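Long-range contact in putative secreted endoglycosylceramidase (Rhodococcus hoagii, PDB 6JYZ), which probably hydrolyses the glycosidic bond of galactosylceramides, as an endogalactosylceramidase of glycosyl hydrolase family 5: residues 231-245 with 275-287. Residues are numbered along the deposited sequence; the frame is centred on the assembly and turned at random.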
ATOM      1  N   PHE A 231      10.031 -15.932  14.057  1.00 10.28           N
ATOM      2  CA  PHE A 231      10.787 -16.720  13.094  1.00 10.59           C
ATOM      3  C   PHE A 231       9.937 -17.748  12.357  1.00 11.07           C
ATOM      4  O   PHE A 231      10.020 -17.871  11.126  1.00 11.71           O
ATOM      5  CB  PHE A 231      11.999 -17.428  13.763  1.00 12.40           C
ATOM      6  CG  PHE A 231      13.020 -16.468  14.296  1.00 13.44           C
ATOM      7  CD1 PHE A 231      13.673 -15.645  13.395  1.00 13.67           C
ATOM      8  CD2 PHE A 231      13.312 -16.408  15.645  1.00 14.41           C
ATOM      9  CE1 PHE A 231      14.602 -14.693  13.842  1.00 16.45           C
ATOM     10  CE2 PHE A 231      14.261 -15.475  16.081  1.00 14.82           C
ATOM     11  CZ  PHE A 231      14.858 -14.639  15.185  1.00 16.18           C
ATOM     12  N   ALA A 232       9.133 -18.499  13.083  1.00 10.42           N
ATOM     13  CA  ALA A 232       8.314 -19.482  12.404  1.00  9.53           C
ATOM     14  C   ALA A 232       7.160 -18.793  11.648  1.00  9.50           C
ATOM     15  O   ALA A 232       6.720 -19.293  10.600  1.00 10.08           O
ATOM     16  CB  ALA A 232       7.760 -20.444  13.433  1.00 11.60           C
ATOM     17  N   ALA A 233       6.753 -17.621  12.073  1.00  9.38           N
ATOM     18  CA  ALA A 233       5.799 -16.828  11.298  1.00  9.22           C
ATOM     19  C   ALA A 233       6.411 -16.395   9.964  1.00  9.44           C
ATOM     20  O   ALA A 233       5.738 -16.544   8.924  1.00  9.39           O
ATOM     21  CB  ALA A 233       5.294 -15.618  12.023  1.00  9.93           C
ATOM     22  N   ALA A 234       7.618 -15.842  10.009  1.00  8.89           N
ATOM     23  CA  ALA A 234       8.219 -15.392   8.775  1.00  9.73           C
ATOM     24  C   ALA A 234       8.350 -16.563   7.816  1.00  9.65           C
ATOM     25  O   ALA A 234       8.194 -16.402   6.596  1.00 10.24           O
ATOM     26  CB  ALA A 234       9.598 -14.802   9.067  1.00 10.37           C
ATOM     27  N   ASP A 235       8.674 -17.776   8.314  1.00  9.23           N
ATOM     28  CA  ASP A 235       8.810 -18.915   7.422  1.00  9.66           C
ATOM     29  C   ASP A 235       7.446 -19.253   6.796  1.00  9.95           C
ATOM     30  O   ASP A 235       7.387 -19.518   5.586  1.00  9.96           O
ATOM     31  CB  ASP A 235       9.389 -20.126   8.177  1.00 11.56           C
ATOM     32  CG  ASP A 235       9.983 -21.106   7.153  1.00 13.88           C
ATOM     33  OD1 ASP A 235       9.295 -21.839   6.610  1.00 17.25           O
ATOM     34  OD2 ASP A 235      11.211 -20.951   6.903  1.00 17.39           O
ATOM     35  N   GLN A 236       6.378 -19.355   7.562  1.00  9.12           N
ATOM     36  CA  GLN A 236       5.097 -19.753   6.982  1.00  8.87           C
ATOM     37  C   GLN A 236       4.530 -18.664   6.063  1.00  8.89           C
ATOM     38  O   GLN A 236       3.861 -19.008   5.064  1.00  9.27           O
ATOM     39  CB  GLN A 236       4.114 -20.242   8.049  1.00  9.73           C
ATOM     40  CG  GLN A 236       3.602 -19.163   8.997  1.00  9.45           C
ATOM     41  CD  GLN A 236       2.860 -19.753  10.179  1.00  9.19           C
ATOM     42  OE1 GLN A 236       2.709 -20.954  10.315  1.00  9.96           O
ATOM     43  NE2 GLN A 236       2.364 -18.905  11.064  1.00 10.07           N
ATOM     44  N   ILE A 237       4.828 -17.407   6.335  1.00  8.99           N
ATOM     45  CA  ILE A 237       4.458 -16.322   5.431  1.00  9.55           C
ATOM     46  C   ILE A 237       5.224 -16.488   4.113  1.00  9.42           C
ATOM     47  O   ILE A 237       4.622 -16.443   3.024  1.00  9.38           O
ATOM     48  CB  ILE A 237       4.726 -14.975   6.111  1.00  9.08           C
ATOM     49  CG1 ILE A 237       3.699 -14.756   7.232  1.00  9.76           C
ATOM     50  CG2 ILE A 237       4.661 -13.828   5.069  1.00  9.86           C
ATOM     51  CD1 ILE A 237       4.116 -13.651   8.226  1.00 10.01           C
ATOM     52  N   GLY A 238       6.530 -16.757   4.173  1.00  9.22           N
ATOM     53  CA  GLY A 238       7.300 -16.948   2.938  1.00  8.94           C
ATOM     54  C   GLY A 238       6.816 -18.159   2.175  1.00  9.18           C
ATOM     55  O   GLY A 238       6.795 -18.125   0.919  1.00  9.86           O
ATOM     56  N   ARG A 239       6.439 -19.242   2.842  1.00  9.65           N
ATOM     57  CA  ARG A 239       5.959 -20.438   2.139  1.00  9.67           C
ATOM     58  C   ARG A 239       4.700 -20.113   1.353  1.00  9.47           C
ATOM     59  O   ARG A 239       4.559 -20.557   0.188  1.00 10.51           O
ATOM     60  CB  ARG A 239       5.650 -21.534   3.148  1.00 10.88           C
ATOM     61  CG  ARG A 239       5.441 -22.894   2.510  1.00 15.14           C
ATOM     62  CD  ARG A 239       5.017 -23.949   3.550  1.00 15.27           C
ATOM     63  NE  ARG A 239       6.033 -24.143   4.588  1.00 17.02           N
ATOM     64  CZ  ARG A 239       7.041 -25.014   4.496  1.00 19.90           C
ATOM     65  NH1 ARG A 239       7.248 -25.689   3.376  1.00 20.79           N
ATOM     66  NH2 ARG A 239       7.896 -25.132   5.494  1.00 20.13           N
ATOM     67  N   PHE A 240       3.811 -19.300   1.884  1.00  8.95           N
ATOM     68  CA  PHE A 240       2.646 -18.846   1.171  1.00  9.01           C
ATOM     69  C   PHE A 240       3.086 -17.965  -0.016  1.00  8.85           C
ATOM     70  O   PHE A 240       2.578 -18.159  -1.152  1.00  9.31           O
ATOM     71  CB  PHE A 240       1.712 -18.058   2.091  1.00  9.94           C
ATOM     72  CG  PHE A 240       0.762 -17.155   1.330  1.00  9.15           C
ATOM     73  CD1 PHE A 240      -0.204 -17.716   0.478  1.00  9.87           C
ATOM     74  CD2 PHE A 240       0.846 -15.784   1.410  1.00 10.32           C
ATOM     75  CE1 PHE A 240      -1.118 -16.902  -0.252  1.00 10.84           C
ATOM     76  CE2 PHE A 240      -0.009 -14.980   0.664  1.00 11.40           C
ATOM     77  CZ  PHE A 240      -0.972 -15.513  -0.162  1.00 11.53           C
ATOM     78  N   TYR A 241       3.988 -17.031   0.169  1.00  9.04           N
ATOM     79  CA  TYR A 241       4.395 -16.203  -0.951  1.00  8.96           C
ATOM     80  C   TYR A 241       4.949 -17.067  -2.083  1.00  9.77           C
ATOM     81  O   TYR A 241       4.647 -16.790  -3.259  1.00  9.80           O
ATOM     82  CB  TYR A 241       5.456 -15.199  -0.543  1.00  9.23           C
ATOM     83  CG  TYR A 241       5.030 -14.127   0.431  1.00  8.42           C
ATOM     84  CD1 TYR A 241       3.736 -13.674   0.524  1.00  9.73           C
ATOM     85  CD2 TYR A 241       5.972 -13.524   1.259  1.00  9.22           C
ATOM     86  CE1 TYR A 241       3.364 -12.678   1.436  1.00  9.31           C
ATOM     87  CE2 TYR A 241       5.665 -12.497   2.129  1.00  9.09           C
ATOM     88  CZ  TYR A 241       4.370 -12.067   2.196  1.00  8.54           C
ATOM     89  OH  TYR A 241       3.978 -11.053   3.023  1.00  9.11           O
ATOM     90  N   GLN A 242       5.751 -18.080  -1.766  1.00  9.41           N
ATOM     91  CA  GLN A 242       6.327 -18.914  -2.829  1.00 10.18           C
ATOM     92  C   GLN A 242       5.211 -19.594  -3.592  1.00  9.89           C
ATOM     93  O   GLN A 242       5.272 -19.659  -4.845  1.00 10.75           O
ATOM     94  CB  GLN A 242       7.285 -19.891  -2.165  1.00 11.03           C
ATOM     95  CG  GLN A 242       7.907 -20.847  -3.211  1.00 11.68           C
ATOM     96  CD  GLN A 242       8.884 -21.773  -2.523  1.00 13.54           C
ATOM     97  OE1 GLN A 242       8.476 -22.550  -1.666  1.00 14.92           O
ATOM     98  NE2 GLN A 242      10.132 -21.636  -2.929  1.00 16.59           N
ATOM     99  N   ARG A 243       4.211 -20.135  -2.920  1.00  9.67           N
ATOM    100  CA  ARG A 243       3.088 -20.774  -3.623  1.00 10.40           C
ATOM    101  C   ARG A 243       2.336 -19.757  -4.473  1.00 10.58           C
ATOM    102  O   ARG A 243       1.994 -20.074  -5.632  1.00 10.66           O
ATOM    103  CB  ARG A 243       2.125 -21.377  -2.600  1.00 11.59           C
ATOM    104  CG  ARG A 243       2.598 -22.651  -1.940  1.00 14.68           C
ATOM    105  CD  ARG A 243       1.502 -23.201  -1.023  1.00 17.75           C
ATOM    106  NE  ARG A 243       0.294 -23.680  -1.754  1.00 16.69           N
ATOM    107  CZ  ARG A 243      -0.835 -24.319  -1.198  1.00 18.32           C
ATOM    108  NH1 ARG A 243      -0.930 -24.431   0.102  1.00 19.62           N
ATOM    109  NH2 ARG A 243      -1.805 -24.843  -1.942  1.00 20.51           N
ATOM    110  N   ALA A 244       2.071 -18.569  -3.967  1.00  9.95           N
ATOM    111  CA  ALA A 244       1.314 -17.587  -4.732  1.00  9.80           C
ATOM    112  C   ALA A 244       2.118 -17.129  -5.931  1.00  9.95           C
ATOM    113  O   ALA A 244       1.539 -17.014  -7.032  1.00 10.48           O
ATOM    114  CB  ALA A 244       1.014 -16.395  -3.846  1.00 10.14           C
ATOM    115  N   ILE A 245       3.416 -16.910  -5.793  1.00  9.74           N
ATOM    116  CA  ILE A 245       4.238 -16.443  -6.927  1.00  9.90           C
ATOM    117  C   ILE A 245       4.217 -17.528  -8.004  1.00 10.75           C
ATOM    118  O   ILE A 245       4.075 -17.169  -9.208  1.00 10.51           O
ATOM    119  CB  ILE A 245       5.670 -16.165  -6.459  1.00 10.14           C
ATOM    120  CG1 ILE A 245       5.681 -14.944  -5.555  1.00 11.21           C
ATOM    121  CG2 ILE A 245       6.606 -15.952  -7.659  1.00 11.95           C
ATOM    122  CD1 ILE A 245       6.990 -14.761  -4.752  1.00 11.64           C
ATOM    123  N   ALA A 275      11.584 -10.383  12.029  1.00 10.52           N
ATOM    124  CA  ALA A 275      12.195 -11.492  11.281  1.00 10.20           C
ATOM    125  C   ALA A 275      11.733 -11.370   9.836  1.00 10.78           C
ATOM    126  O   ALA A 275      10.671 -10.818   9.531  1.00 12.47           O
ATOM    127  CB  ALA A 275      11.734 -12.807  11.859  1.00 11.15           C
ATOM    128  N   LEU A 276      12.558 -11.815   8.916  1.00 11.42           N
ATOM    129  CA  LEU A 276      12.338 -11.663   7.479  1.00 10.72           C
ATOM    130  C   LEU A 276      11.912 -12.999   6.862  1.00 11.44           C
ATOM    131  O   LEU A 276      12.573 -14.027   7.087  1.00 12.00           O
ATOM    132  CB  LEU A 276      13.597 -11.160   6.789  1.00 12.15           C
ATOM    133  CG  LEU A 276      14.025  -9.760   7.181  1.00 12.64           C
ATOM    134  CD1 LEU A 276      15.275  -9.320   6.495  1.00 15.27           C
ATOM    135  CD2 LEU A 276      12.914  -8.715   6.893  1.00 15.55           C
ATOM    136  N   PRO A 277      10.863 -13.053   6.038  1.00 10.77           N
ATOM    137  CA  PRO A 277      10.586 -14.243   5.238  1.00 11.93           C
ATOM    138  C   PRO A 277      11.831 -14.740   4.516  1.00 12.64           C
ATOM    139  O   PRO A 277      12.521 -13.959   3.852  1.00 12.16           O
ATOM    140  CB  PRO A 277       9.494 -13.771   4.235  1.00 12.07           C
ATOM    141  CG  PRO A 277       8.772 -12.686   5.063  1.00 12.30           C
ATOM    142  CD  PRO A 277       9.919 -11.971   5.754  1.00 11.58           C
ATOM    143  N   PRO A 278      12.228 -16.008   4.656  1.00 11.34           N
ATOM    144  CA  PRO A 278      13.508 -16.448   4.095  1.00 11.74           C
ATOM    145  C   PRO A 278      13.586 -16.197   2.599  1.00 11.69           C
ATOM    146  O   PRO A 278      12.639 -16.374   1.855  1.00 11.91           O
ATOM    147  CB  PRO A 278      13.510 -17.926   4.452  1.00 12.12           C
ATOM    148  CG  PRO A 278      12.721 -17.989   5.774  1.00 12.13           C
ATOM    149  CD  PRO A 278      11.620 -16.987   5.604  1.00 11.82           C
ATOM    150  N   ARG A 279      14.779 -15.772   2.196  1.00 12.15           N
ATOM    151  CA  ARG A 279      15.068 -15.388   0.812  1.00 14.22           C
ATOM    152  C   ARG A 279      14.743 -16.467  -0.174  1.00 13.07           C
ATOM    153  O   ARG A 279      14.317 -16.121  -1.313  1.00 12.79           O
ATOM    154  CB  ARG A 279      16.609 -15.265   0.596  1.00 20.43           C
ATOM    155  CG  ARG A 279      17.169 -14.043   1.263  1.00 25.94           C
ATOM    156  CD  ARG A 279      18.589 -13.758   0.747  1.00 20.62           C
ATOM    157  NE  ARG A 279      19.753 -14.589   0.990  1.00 27.02           N
ATOM    158  CZ  ARG A 279      20.971 -14.033   0.972  1.00 32.66           C
ATOM    159  NH1 ARG A 279      21.095 -12.739   0.698  1.00 34.91           N
ATOM    160  NH2 ARG A 279      22.054 -14.755   1.214  1.00 34.99           N
ATOM    161  N   HIS A 280      14.948 -17.739   0.134  1.00 12.10           N
ATOM    162  CA  HIS A 280      14.732 -18.759  -0.862  1.00 12.19           C
ATOM    163  C   HIS A 280      13.270 -18.791  -1.311  1.00 13.80           C
ATOM    164  O   HIS A 280      12.964 -19.213  -2.434  1.00 16.35           O
ATOM    165  CB  HIS A 280      15.178 -20.142  -0.375  1.00 13.81           C
ATOM    166  CG  HIS A 280      14.248 -20.822   0.602  1.00 13.36           C
ATOM    167  ND1 HIS A 280      14.205 -20.638   1.997  1.00 18.51           N
ATOM    168  CD2 HIS A 280      13.322 -21.719   0.301  1.00 13.52           C
ATOM    169  CE1 HIS A 280      13.279 -21.494   2.452  1.00 13.43           C
ATOM    170  NE2 HIS A 280      12.707 -22.085   1.462  1.00 18.20           N
ATOM    171  N   TYR A 281      12.317 -18.366  -0.485  1.00 11.90           N
ATOM    172  CA  TYR A 281      10.920 -18.319  -0.883  1.00 11.54           C
ATOM    173  C   TYR A 281      10.618 -17.202  -1.883  1.00 12.20           C
ATOM    174  O   TYR A 281       9.542 -17.266  -2.498  1.00 12.48           O
ATOM    175  CB  TYR A 281      10.066 -18.104   0.364  1.00 10.82           C
ATOM    176  CG  TYR A 281       9.986 -19.261   1.332  1.00 10.22           C
ATOM    177  CD1 TYR A 281       9.567 -20.517   0.926  1.00 11.46           C
ATOM    178  CD2 TYR A 281      10.334 -19.059   2.672  1.00 10.20           C
ATOM    179  CE1 TYR A 281       9.411 -21.572   1.831  1.00 10.98           C
ATOM    180  CE2 TYR A 281      10.154 -20.081   3.601  1.00 11.35           C
ATOM    181  CZ  TYR A 281       9.672 -21.298   3.156  1.00 10.81           C
ATOM    182  OH  TYR A 281       9.471 -22.367   4.019  1.00 13.99           O
ATOM    183  N   LEU A 282      11.473 -16.178  -1.960  1.00 12.89           N
ATOM    184  CA  LEU A 282      11.288 -14.965  -2.749  1.00 11.98           C
ATOM    185  C   LEU A 282      12.344 -14.897  -3.848  1.00 13.24           C
ATOM    186  O   LEU A 282      12.667 -13.797  -4.265  1.00 15.06           O
ATOM    187  CB  LEU A 282      11.329 -13.735  -1.844  1.00 12.93           C
ATOM    188  CG  LEU A 282      10.120 -13.392  -0.961  1.00 15.45           C
ATOM    189  CD1 LEU A 282       8.797 -13.362  -1.695  1.00 11.25           C
ATOM    190  CD2 LEU A 282      10.093 -14.124   0.341  1.00 16.55           C
ATOM    191  N   ALA A 283      12.821 -16.011  -4.364  1.00 13.50           N
ATOM    192  CA  ALA A 283      13.893 -16.013  -5.362  1.00 15.61           C
ATOM    193  C   ALA A 283      13.312 -15.807  -6.758  1.00 16.45           C
ATOM    194  O   ALA A 283      13.338 -16.668  -7.618  1.00 18.96           O
ATOM    195  CB  ALA A 283      14.604 -17.365  -5.279  1.00 18.31           C
ATOM    196  N   ASP A 284      12.679 -14.688  -7.005  1.00 14.95           N
ATOM    197  CA  ASP A 284      12.169 -14.270  -8.311  1.00 13.83           C
ATOM    198  C   ASP A 284      12.728 -12.885  -8.472  1.00 13.29           C
ATOM    199  O   ASP A 284      12.738 -12.077  -7.524  1.00 12.93           O
ATOM    200  CB  ASP A 284      10.616 -14.246  -8.243  1.00 13.63           C
ATOM    201  CG  ASP A 284       9.925 -13.715  -9.501  1.00 12.58           C
ATOM    202  OD1 ASP A 284      10.105 -12.528  -9.871  1.00 13.97           O
ATOM    203  OD2 ASP A 284       9.251 -14.531 -10.173  1.00 14.23           O
ATOM    204  N   PRO A 285      13.213 -12.491  -9.668  1.00 13.06           N
ATOM    205  CA  PRO A 285      13.930 -11.239  -9.799  1.00 12.99           C
ATOM    206  C   PRO A 285      13.054  -9.992  -9.697  1.00 11.91           C
ATOM    207  O   PRO A 285      13.610  -8.907  -9.560  1.00 12.83           O
ATOM    208  CB  PRO A 285      14.589 -11.311 -11.209  1.00 16.81           C
ATOM    209  CG  PRO A 285      13.730 -12.311 -11.886  1.00 18.06           C
ATOM    210  CD  PRO A 285      13.305 -13.360 -10.858  1.00 15.51           C
ATOM    211  N   LEU A 286      11.734 -10.157  -9.737  1.00 10.75           N
ATOM    212  CA  LEU A 286      10.850  -9.004  -9.692  1.00 11.04           C
ATOM    213  C   LEU A 286      10.185  -8.814  -8.336  1.00 10.38           C
ATOM    214  O   LEU A 286       9.189  -8.078  -8.255  1.00 11.19           O
ATOM    215  CB  LEU A 286       9.786  -9.092 -10.809  1.00 12.06           C
ATOM    216  CG  LEU A 286      10.369  -9.282 -12.199  1.00 15.98           C
ATOM    217  CD1 LEU A 286       9.237  -9.350 -13.246  1.00 17.28           C
ATOM    218  CD2 LEU A 286      11.325  -8.173 -12.557  1.00 16.34           C
ATOM    219  N   VAL A 287      10.772  -9.399  -7.285  1.00  9.95           N
ATOM    220  CA  VAL A 287      10.181  -9.114  -5.966  1.00 10.04           C
ATOM    221  C   VAL A 287      10.612  -7.746  -5.452  1.00  9.23           C
ATOM    222  O   VAL A 287      11.682  -7.216  -5.775  1.00  9.88           O
ATOM    223  CB  VAL A 287      10.581 -10.210  -4.939  1.00 10.00           C
ATOM    224  CG1 VAL A 287      10.010 -11.567  -5.349  1.00 11.03           C
ATOM    225  CG2 VAL A 287      12.087 -10.261  -4.646  1.00 11.09           C
TER
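Y281 lays one face of its ring flat on the backbone of helix 230-251, where G238 C sits 3.5 Å above the ring plane and R239 N lies over the ring centre. H280 NE2 sits over the rim of the opposite face, 3.3 Å above the plane. At the ring's edges stand P278 CD, the carboxylate of D235 and the amide of Q242, the last with its plane turned 80° from the ring and OE1 3.5 Å from Y281 CD1. G238 has no side chain, and this lets the ring come down so close. Y281 OH donates to D235 OD1 at 2.7 Å, on the syn side but 30° out of the carboxylate plane; D235 reaches it because CG is anti to the backbone N (chi1 -160°). Y281 OH also lies over one face of the R239 guanidinium, 3.5 Å from R239 NH2.

Beyond the tyrosine the packing is mostly apolar. An exception is P277 CA, which makes a CA-H...O contact with A234 O at 3.5 Å, while A275 CB touches F231 CD1. Farther along, L282 CD1 meets I245 CD1 at 3.8 Å, and both side chains also touch strand 259-262; D284 turns to R249 in a salt bridge. This is the outer wall of the family's TIM barrel: the loop leading into strand 287-289 packs along helix 230-251.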